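Local structure of Beta/gamma crystallin 'Greek key' domain-containing protein (Methanosaeta thermophila PT, 5HT7) at residues V43-R48 against E57-P62; A8-V13 against S36-S41; P50-P55 against I76-R81. The protein binds transition metal ions such as iron(II) as a trimeric betagamma-crystallin, the domain here being the C-terminal part of a longer archaeal protein. All blocks are in the same frame, centred on the assembly; numbering follows the deposited sequence.

Interaction 1: residues V43-R48 against E57-P62; sequences VWRLYR and EAEFGP
Arg45 leaves the strand with CG anti to its backbone N (chi1 -174°) and bends at chi3, while Glu59 sets CG opposite its carbonyl carbon and runs extended; the two chains end side by side, pointing the same way. They decorate the pairing of strands 44-47 and 58-60 in one antiparallel sheet of the betagamma-crystallin Greek key fold. The guanidinium is used side-on, NE and NH2 both closing on one oxygen: Arg45 NE lies 3.1 Å from Glu59 OE2 on its anti side, and NH2 approaches nearly along the C-O bond. Both come from the same face of the carboxylate. The two flat groups are almost parallel, 2° apart, yet each partner is tilted out of the other's plane, and both bonds are bent. A leucine in place of Arg45 would probably leave Glu59 OE2 without the two donors from this guanidinium, its carboxylate less held in place.

On the sheet's other face, Leu46 CD2 touches Phe60 CE2 at 4.1 Å, the side chains crossing at about a right angle. Trp44, on the same face, directs its indole away, with NE1 bonded to Ser41 O. Trp44 and Phe60 form an antiparallel hydrogen-bonded pair, Trp44 N to Phe60 O at 2.8 Å and Phe60 N to Trp44 O at 3.0 Å. Just before the strand, Val43 CA makes a CA-H...O contact with Phe60 O, and Val43 CG2 packs on Gly61 CA. Farther along the strands diverge and a water enters, taking the N-H of Leu46 at 2.7 Å and lying 2.8 Å from Ala58 O.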
loop_
_atom_site.group_PDB
_atom_site.type_symbol
_atom_site.label_atom_id
_atom_site.label_comp_id
_atom_site.label_asym_id
_atom_site.label_seq_id
_atom_site.Cartn_x
_atom_site.Cartn_y
_atom_site.Cartn_z
ATOM N N VAL A 43 -10.906 -13.365 7.427
ATOM C CA VAL A 43 -11.387 -12.885 8.709
ATOM C C VAL A 43 -10.200 -12.753 9.655
ATOM O O VAL A 43 -9.374 -13.662 9.752
ATOM C CB VAL A 43 -12.451 -13.837 9.305
ATOM C CG1 VAL A 43 -12.828 -13.419 10.715
ATOM C CG2 VAL A 43 -13.682 -13.870 8.406
ATOM N N TRP A 44 -10.111 -11.615 10.342
ATOM C CA TRP A 44 -8.927 -11.311 11.141
ATOM C C TRP A 44 -9.228 -11.213 12.634
ATOM O O TRP A 44 -10.286 -10.716 13.048
ATOM C CB TRP A 44 -8.289 -10.003 10.653
ATOM C CG TRP A 44 -7.660 -10.107 9.288
ATOM C CD1 TRP A 44 -8.301 -10.270 8.095
ATOM C CD2 TRP A 44 -6.265 -10.052 8.987
ATOM N NE1 TRP A 44 -7.388 -10.333 7.067
ATOM C CE2 TRP A 44 -6.129 -10.195 7.591
ATOM C CE3 TRP A 44 -5.114 -9.896 9.762
ATOM C CZ2 TRP A 44 -4.892 -10.195 6.958
ATOM C CZ3 TRP A 44 -3.888 -9.903 9.130
ATOM C CH2 TRP A 44 -3.787 -10.043 7.743
ATOM N N ARG A 45 -8.284 -11.684 13.436
ATOM C CA ARG A 45 -8.332 -11.498 14.875
ATOM C C ARG A 45 -7.257 -10.484 15.273
ATOM O O ARG A 45 -6.115 -10.558 14.804
ATOM C CB ARG A 45 -8.129 -12.837 15.599
ATOM C CG ARG A 45 -8.298 -12.783 17.107
ATOM C CD ARG A 45 -8.250 -14.196 17.716
ATOM N NE ARG A 45 -9.247 -15.076 17.102
ATOM C CZ ARG A 45 -9.256 -16.403 17.210
ATOM N NH1 ARG A 45 -8.327 -17.028 17.919
ATOM N NH2 ARG A 45 -10.207 -17.107 16.607
ATOM N N LEU A 46 -7.638 -9.529 16.113
ATOM C CA LEU A 46 -6.736 -8.479 16.585
ATOM C C LEU A 46 -6.420 -8.696 18.055
ATOM O O LEU A 46 -7.271 -9.156 18.803
ATOM C CB LEU A 46 -7.368 -7.101 16.397
ATOM C CG LEU A 46 -7.260 -6.390 15.045
ATOM C CD1 LEU A 46 -7.706 -7.278 13.905
ATOM C CD2 LEU A 46 -8.096 -5.115 15.114
ATOM N N TYR A 47 -5.210 -8.337 18.469
ATOM C CA TYR A 47 -4.760 -8.582 19.836
ATOM C C TYR A 47 -4.174 -7.314 20.448
ATOM O O TYR A 47 -3.574 -6.507 19.734
ATOM C CB TYR A 47 -3.701 -9.690 19.866
ATOM C CG TYR A 47 -4.083 -10.994 19.197
ATOM C CD1 TYR A 47 -4.075 -11.121 17.803
ATOM C CD2 TYR A 47 -4.407 -12.117 19.959
ATOM C CE1 TYR A 47 -4.414 -12.324 17.191
ATOM C CE2 TYR A 47 -4.739 -13.317 19.360
ATOM C CZ TYR A 47 -4.733 -13.418 17.984
ATOM O OH TYR A 47 -5.057 -14.611 17.394
ATOM N N ARG A 48 -4.317 -7.156 21.764
ATOM C CA ARG A 48 -3.765 -5.994 22.466
ATOM C C ARG A 48 -2.251 -6.041 22.593
ATOM O O ARG A 48 -1.590 -4.998 22.587
ATOM C CB ARG A 48 -4.372 -5.875 23.864
ATOM C CG ARG A 48 -5.869 -5.705 23.862
ATOM C CD ARG A 48 -6.423 -5.705 25.279
ATOM N NE ARG A 48 -7.863 -5.505 25.229
ATOM C CZ ARG A 48 -8.739 -6.489 25.097
ATOM N NH1 ARG A 48 -8.316 -7.746 25.029
ATOM N NH2 ARG A 48 -10.033 -6.217 25.035
ATOM N N GLU A 57 -12.474 -9.204 21.282
ATOM C CA GLU A 57 -13.550 -10.150 20.998
ATOM C C GLU A 57 -14.039 -10.016 19.558
ATOM O O GLU A 57 -14.286 -11.020 18.879
ATOM C CB GLU A 57 -14.712 -9.966 21.977
ATOM C CG GLU A 57 -15.924 -10.826 21.635
ATOM C CD GLU A 57 -16.805 -11.134 22.836
ATOM O OE1 GLU A 57 -16.761 -10.381 23.833
ATOM O OE2 GLU A 57 -17.523 -12.158 22.787
ATOM N N ALA A 58 -14.157 -8.777 19.092
ATOM C CA ALA A 58 -14.626 -8.506 17.739
ATOM C C ALA A 58 -13.661 -9.042 16.687
ATOM O O ALA A 58 -12.464 -8.740 16.727
ATOM C CB ALA A 58 -14.836 -7.007 17.553
ATOM N N GLU A 59 -14.191 -9.821 15.747
ATOM C CA GLU A 59 -13.410 -10.313 14.616
ATOM C C GLU A 59 -13.882 -9.685 13.311
ATOM O O GLU A 59 -15.071 -9.411 13.135
ATOM C CB GLU A 59 -13.489 -11.833 14.542
ATOM C CG GLU A 59 -12.843 -12.511 15.737
ATOM C CD GLU A 59 -13.019 -14.005 15.710
ATOM O OE1 GLU A 59 -13.961 -14.471 15.033
ATOM O OE2 GLU A 59 -12.222 -14.709 16.365
ATOM N N PHE A 60 -12.949 -9.465 12.388
ATOM C CA PHE A 60 -13.232 -8.606 11.239
ATOM C C PHE A 60 -13.085 -9.317 9.904
ATOM O O PHE A 60 -11.992 -9.754 9.539
ATOM C CB PHE A 60 -12.320 -7.377 11.271
ATOM C CG PHE A 60 -12.524 -6.507 12.481
ATOM C CD1 PHE A 60 -13.390 -5.425 12.436
ATOM C CD2 PHE A 60 -11.874 -6.791 13.670
ATOM C CE1 PHE A 60 -13.592 -4.630 13.558
ATOM C CE2 PHE A 60 -12.069 -6.009 14.789
ATOM C CZ PHE A 60 -12.930 -4.925 14.734
ATOM N N GLY A 61 -14.192 -9.423 9.175
ATOM C CA GLY A 61 -14.166 -9.959 7.828
ATOM C C GLY A 61 -13.966 -8.807 6.864
ATOM O O GLY A 61 -13.783 -7.671 7.302
ATOM N N PRO A 62 -14.010 -9.084 5.553
ATOM C CA PRO A 62 -13.807 -8.037 4.541
ATOM C C PRO A 62 -14.730 -6.846 4.757
ATOM O O PRO A 62 -15.900 -7.043 5.083
ATOM C CB PRO A 62 -14.128 -8.756 3.231
ATOM C CG PRO A 62 -13.762 -10.184 3.514
ATOM C CD PRO A 62 -14.176 -10.415 4.942
HETATM O O HOH W 1 -9.994 -9.944 17.380
#

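Interaction 2: residues A8-V13 against S36-S41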
loop_
_atom_site.group_PDB
_atom_site.type_symbol
_atom_site.label_atom_id
_atom_site.label_comp_id
_atom_site.label_asym_id
_atom_site.label_seq_id
_atom_site.Cartn_x
_atom_site.Cartn_y
_atom_site.Cartn_z
ATOM N N ALA A 8 -8.769 8.135 11.456
ATOM C CA ALA A 8 -10.079 7.613 11.114
ATOM C C ALA A 8 -10.362 7.796 9.624
ATOM O O ALA A 8 -9.751 8.641 8.968
ATOM C CB ALA A 8 -11.162 8.296 11.953
ATOM N N ASN A 9 -11.271 6.983 9.097
ATOM C CA ASN A 9 -11.739 7.105 7.722
ATOM C C ASN A 9 -10.634 6.902 6.688
ATOM O O ASN A 9 -10.633 7.550 5.628
ATOM C CB ASN A 9 -12.424 8.465 7.503
ATOM C CG ASN A 9 -13.714 8.588 8.287
ATOM O OD1 ASN A 9 -14.653 7.811 8.083
ATOM N ND2 ASN A 9 -13.776 9.569 9.180
ATOM N N GLN A 10 -9.711 5.989 7.005
ATOM C CA GLN A 10 -8.715 5.512 6.044
ATOM C C GLN A 10 -7.803 6.642 5.566
ATOM O O GLN A 10 -7.528 6.782 4.370
ATOM C CB GLN A 10 -9.413 4.839 4.861
ATOM C CG GLN A 10 -10.232 3.607 5.235
ATOM C CD GLN A 10 -11.546 3.951 5.911
ATOM O OE1 GLN A 10 -11.849 3.448 6.995
ATOM N NE2 GLN A 10 -12.323 4.823 5.284
ATOM N N ARG A 11 -7.331 7.444 6.513
ATOM C CA ARG A 11 -6.417 8.527 6.211
ATOM C C ARG A 11 -5.211 8.445 7.133
ATOM O O ARG A 11 -5.205 7.659 8.087
ATOM C CB ARG A 11 -7.147 9.879 6.328
ATOM C CG ARG A 11 -8.324 9.990 5.329
ATOM C CD ARG A 11 -9.143 11.285 5.438
ATOM N NE ARG A 11 -10.002 11.456 4.258
ATOM C CZ ARG A 11 -11.330 11.553 4.288
ATOM N NH1 ARG A 11 -11.968 11.516 5.452
ATOM N NH2 ARG A 11 -12.025 11.695 3.150
ATOM N N GLY A 12 -4.180 9.235 6.847
ATOM C CA GLY A 12 -2.955 9.173 7.622
ATOM C C GLY A 12 -2.023 8.081 7.125
ATOM O O GLY A 12 -2.346 7.376 6.164
ATOM N N VAL A 13 -0.856 7.946 7.756
ATOM C CA VAL A 13 0.081 6.896 7.365
ATOM C C VAL A 13 -0.606 5.527 7.480
ATOM O O VAL A 13 -1.470 5.327 8.325
ATOM C CB VAL A 13 1.377 6.903 8.219
ATOM C CG1 VAL A 13 2.202 8.159 7.924
ATOM C CG2 VAL A 13 1.055 6.813 9.700
ATOM N N SER A 36 -8.292 3.387 11.968
ATOM C CA SER A 36 -9.209 2.732 11.052
ATOM C C SER A 36 -8.506 1.591 10.335
ATOM O O SER A 36 -7.292 1.418 10.456
ATOM C CB SER A 36 -9.808 3.720 10.036
ATOM O OG SER A 36 -8.812 4.355 9.254
ATOM N N MET A 37 -9.286 0.800 9.612
ATOM C CA MET A 37 -8.770 -0.423 9.027
ATOM C C MET A 37 -9.603 -0.846 7.833
ATOM O O MET A 37 -10.828 -0.647 7.808
ATOM C CB MET A 37 -8.744 -1.535 10.087
ATOM C CG MET A 37 -8.415 -2.930 9.543
ATOM S SD MET A 37 -8.263 -4.130 10.888
ATOM C CE MET A 37 -9.946 -4.200 11.489
ATOM N N VAL A 38 -8.936 -1.409 6.826
ATOM C CA VAL A 38 -9.641 -2.040 5.731
ATOM C C VAL A 38 -9.226 -3.499 5.681
ATOM O O VAL A 38 -8.041 -3.818 5.756
ATOM C CB VAL A 38 -9.346 -1.364 4.376
ATOM C CG1 VAL A 38 -9.979 -2.172 3.240
ATOM C CG2 VAL A 38 -9.865 0.072 4.374
ATOM N N VAL A 39 -10.204 -4.390 5.610
ATOM C CA VAL A 39 -9.907 -5.804 5.446
ATOM C C VAL A 39 -10.279 -6.186 4.023
ATOM O O VAL A 39 -11.425 -6.003 3.614
ATOM C CB VAL A 39 -10.672 -6.678 6.456
ATOM C CG1 VAL A 39 -10.477 -8.149 6.122
ATOM C CG2 VAL A 39 -10.193 -6.378 7.884
ATOM N N LEU A 40 -9.313 -6.696 3.266
ATOM C CA LEU A 40 -9.541 -7.007 1.859
ATOM C C LEU A 40 -9.993 -8.448 1.664
ATOM O O LEU A 40 -10.803 -8.747 0.792
ATOM C CB LEU A 40 -8.274 -6.740 1.046
ATOM C CG LEU A 40 -7.839 -5.271 1.103
ATOM C CD1 LEU A 40 -6.408 -5.099 0.625
ATOM C CD2 LEU A 40 -8.792 -4.427 0.284
ATOM N N SER A 41 -9.465 -9.344 2.480
ATOM C CA SER A 41 -9.854 -10.738 2.377
ATOM C C SER A 41 -9.631 -11.448 3.693
ATOM O O SER A 41 -8.782 -11.046 4.491
ATOM C CB SER A 41 -9.077 -11.432 1.261
ATOM O OG SER A 41 -7.688 -11.423 1.536
#
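Gln10 meets Ser36 and Val38 with two different parts of its side chain, where the loop between strands 3-5 and 14-16 folds back over strand 36-39. This is the folded hairpin of a betagamma-crystallin Greek key motif, and Gly12, with backbone angles at which a CB would jam against the preceding carbonyl, fits the glycine of the family's hairpin signature. From CB the Gln10 chain sets CG opposite the carbonyl carbon and lays it on a branch of valine: Gln10 CG is 3.7 Å from Val38 CG2, the two side chains crossing at about a right angle. A bend at chi2 (75°) then turns the amide back along the strand. Its oxygen arrives over the serine, Gln10 OE1 standing 3.7 Å from Ser36 CB. Phe5, Ile64 and Pro66 also pack against this glutamine.

The bond that crosses the contact uses the glutamine's backbone instead. Gln10 N donates to Ser36 OG at 2.9 Å, with an angle of 147° at the hydrogen. Ser36 holds its hydroxyl between its own N and carbonyl carbon (chi1 59°), the rotamer that aims it into the loop, and the same oxygen is hydrogen-bonded to Asp7 O. A second subunit also meets this contact: Arg11 forms a salt bridge with its Asp21, Gly12 N bonds to its Asp27, and its Phe18 packs on Val38. Just beyond Val13 follow His14 and His16, which bind iron.

One buried hydroxyl is thus both acceptor and donor, taking the Gln10 N-H and giving its proton to the Asp7 carbonyl, so it ties two points of the loop to the strand without any charged group.

Interaction 3: residues P50-P55 against I76-R81; sequences PNFQSP and IGSMKR
The phenyl ring of Phe52 meets strand 78-81 mainly through its CD1-CE1 side. At that edge, near the ring plane, lies the backbone carbonyl of Met79, with Phe52 CE1 3.6 Å from Met79 O. Two further neighbours come in obliquely: the hydroxyl of Ser78, whose OG is 3.8 Å from Phe52 CD1, and the root of the lysine, Lys80 CB standing 3.7 Å from Phe52 CE1. Beyond CB the Lys80 chain leads off from the contact, so it is an aliphatic carbon and not the ammonium that the ring touches. Phe52 sets CG opposite its carbonyl carbon (chi1 -44°), which swings the ring back from the loop along the strand.

At the start of the Phe52 side chain a polar bond ties the backbone to the strand. Phe52 N donates to Ser78 OG at 2.9 Å, bent at 139°, and the same hydroxyl is hydrogen-bonded to Glu49 O. Asn51 and Phe52 both take left-handed backbone angles, which curl the chain round so that the N-H of Phe52 faces Ser78. This is consistent with the folded hairpin of a betagamma-crystallin motif, Tyr47 and Phe52 matching the aromatic positions of the signature and Ser54, also with a positive phi, standing where glycine is usual.

Just before the strand, Pro50 CA offers its hydrogen to Gly77 O at 3.5 Å. The backbones are close enough here that a CB on Gly77 would clash with Pro50 N. Gly77 and Ser78 together face Tyr47 as a classic beta bulge.

No helix takes part. Strand 78-81 lies between strands 44-47 and 20-21, and the loop reaches across its end toward the latter: Phe52 and Lys80 both touch Ser20, while Asn51 shares a backbone hydrogen bond with Ala22.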
loop_
_atom_site.group_PDB
_atom_site.type_symbol
_atom_site.label_atom_id
_atom_site.label_comp_id
_atom_site.label_asym_id
_atom_site.label_seq_id
_atom_site.Cartn_x
_atom_site.Cartn_y
_atom_site.Cartn_z
ATOM N N PRO A 50 1.733 -7.994 21.708
ATOM C CA PRO A 50 2.483 -8.703 20.665
ATOM C C PRO A 50 2.294 -10.214 20.763
ATOM O O PRO A 50 1.862 -10.700 21.812
ATOM C CB PRO A 50 3.938 -8.331 20.959
ATOM C CG PRO A 50 3.865 -7.054 21.722
ATOM C CD PRO A 50 2.601 -7.123 22.523
ATOM N N ASN A 51 2.608 -10.929 19.685
ATOM C CA ASN A 51 2.709 -12.388 19.724
ATOM C C ASN A 51 1.381 -13.061 20.010
ATOM O O ASN A 51 1.323 -14.095 20.692
ATOM C CB ASN A 51 3.750 -12.815 20.755
ATOM C CG ASN A 51 5.134 -12.318 20.410
ATOM O OD1 ASN A 51 5.832 -11.751 21.250
ATOM N ND2 ASN A 51 5.535 -12.515 19.162
ATOM N N PHE A 52 0.320 -12.449 19.490
ATOM C CA PHE A 52 -1.013 -13.038 19.452
ATOM C C PHE A 52 -1.524 -13.371 20.849
ATOM O O PHE A 52 -2.060 -14.451 21.090
ATOM C CB PHE A 52 -0.997 -14.273 18.542
ATOM C CG PHE A 52 -0.252 -14.042 17.255
ATOM C CD1 PHE A 52 -0.699 -13.094 16.344
ATOM C CD2 PHE A 52 0.911 -14.736 16.976
ATOM C CE1 PHE A 52 -0.009 -12.856 15.171
ATOM C CE2 PHE A 52 1.610 -14.509 15.806
ATOM C CZ PHE A 52 1.147 -13.570 14.895
ATOM N N GLN A 53 -1.355 -12.411 21.754
ATOM C CA GLN A 53 -1.836 -12.535 23.121
ATOM C C GLN A 53 -2.827 -11.422 23.453
ATOM O O GLN A 53 -2.695 -10.293 22.968
ATOM C CB GLN A 53 -0.656 -12.531 24.092
ATOM C CG GLN A 53 0.235 -13.780 23.932
ATOM C CD GLN A 53 1.437 -13.776 24.845
ATOM O OE1 GLN A 53 1.331 -13.448 26.024
ATOM N NE2 GLN A 53 2.590 -14.153 24.311
ATOM N N SER A 54 -3.826 -11.775 24.260
ATOM C CA SER A 54 -4.912 -10.890 24.672
ATOM C C SER A 54 -5.731 -10.374 23.492
ATOM O O SER A 54 -5.668 -9.183 23.149
ATOM C CB SER A 54 -4.385 -9.704 25.479
ATOM O OG SER A 54 -5.460 -8.835 25.812
ATOM N N PRO A 55 -6.534 -11.260 22.896
ATOM C CA PRO A 55 -7.344 -10.899 21.729
ATOM C C PRO A 55 -8.541 -10.024 22.074
ATOM O O PRO A 55 -9.122 -10.152 23.149
ATOM C CB PRO A 55 -7.807 -12.256 21.195
ATOM C CG PRO A 55 -7.902 -13.111 22.438
ATOM C CD PRO A 55 -6.792 -12.643 23.348
ATOM N N ILE A 76 -3.195 -2.086 18.801
ATOM C CA ILE A 76 -3.081 -3.405 18.188
ATOM C C ILE A 76 -1.647 -3.888 18.323
ATOM O O ILE A 76 -0.745 -3.410 17.630
ATOM C CB ILE A 76 -3.504 -3.387 16.697
ATOM C CG1 ILE A 76 -4.938 -2.859 16.560
ATOM C CG2 ILE A 76 -3.375 -4.779 16.084
ATOM C CD1 ILE A 76 -5.437 -2.785 15.114
ATOM N N GLY A 77 -1.420 -4.828 19.233
ATOM C CA GLY A 77 -0.077 -5.324 19.428
ATOM C C GLY A 77 0.284 -6.356 18.380
ATOM O O GLY A 77 1.456 -6.535 18.054
ATOM N N SER A 78 -0.726 -7.057 17.880
ATOM C CA SER A 78 -0.527 -8.066 16.845
ATOM C C SER A 78 -1.870 -8.380 16.195
ATOM O O SER A 78 -2.927 -8.023 16.728
ATOM C CB SER A 78 0.100 -9.344 17.423
ATOM O OG SER A 78 -0.714 -9.895 18.442
ATOM N N MET A 79 -1.831 -9.031 15.038
ATOM C CA MET A 79 -3.056 -9.452 14.367
ATOM C C MET A 79 -2.745 -10.558 13.378
ATOM O O MET A 79 -1.626 -10.658 12.880
ATOM C CB MET A 79 -3.741 -8.277 13.657
ATOM C CG MET A 79 -2.844 -7.505 12.710
ATOM S SD MET A 79 -3.604 -5.962 12.136
ATOM C CE MET A 79 -5.066 -6.541 11.343
ATOM N N LYS A 80 -3.734 -11.392 13.096
ATOM C CA LYS A 80 -3.526 -12.509 12.183
ATOM C C LYS A 80 -4.833 -12.952 11.544
ATOM O O LYS A 80 -5.912 -12.829 12.127
ATOM C CB LYS A 80 -2.862 -13.698 12.898
ATOM C CG LYS A 80 -3.818 -14.671 13.574
ATOM C CD LYS A 80 -3.214 -16.085 13.717
ATOM C CE LYS A 80 -2.900 -16.714 12.350
ATOM N NZ LYS A 80 -2.903 -18.221 12.338
ATOM N N ARG A 81 -4.712 -13.455 10.326
ATOM C CA ARG A 81 -5.833 -13.990 9.586
ATOM C C ARG A 81 -6.173 -15.355 10.160
ATOM O O ARG A 81 -5.300 -16.207 10.273
ATOM C CB ARG A 81 -5.476 -14.087 8.104
ATOM C CG ARG A 81 -6.646 -14.335 7.192
ATOM C CD ARG A 81 -6.191 -14.436 5.748
ATOM N NE ARG A 81 -7.258 -14.980 4.918
ATOM C CZ ARG A 81 -7.158 -15.199 3.613
ATOM N NH1 ARG A 81 -6.033 -14.913 2.975
ATOM N NH2 ARG A 81 -8.191 -15.698 2.951
#

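How the interactions relate
Interactions 2 and 3 are counterparts: in each, a hairpin loop with two successive left-handed residues is fastened by a strand serine, but they serve different sheets on opposite sides of the chain's centre. All three are partly buried, interactions 2 and 3 setting buried strand residues such as Ser36 and Ser78 under more exposed loops. Interaction 2 adds a glutamine and a second subunit; interaction 3 a phenyl ring and no other chain. Interaction 1 is sheet pairing, its salt bridge outside and its Trp44, Leu46 and Phe60 side turned to the core, where Phe60 meets Met37 of interaction 2. Tyr47 O to Gly77 N joins it to interaction 3. Met37 and Met79 touch between the sheets.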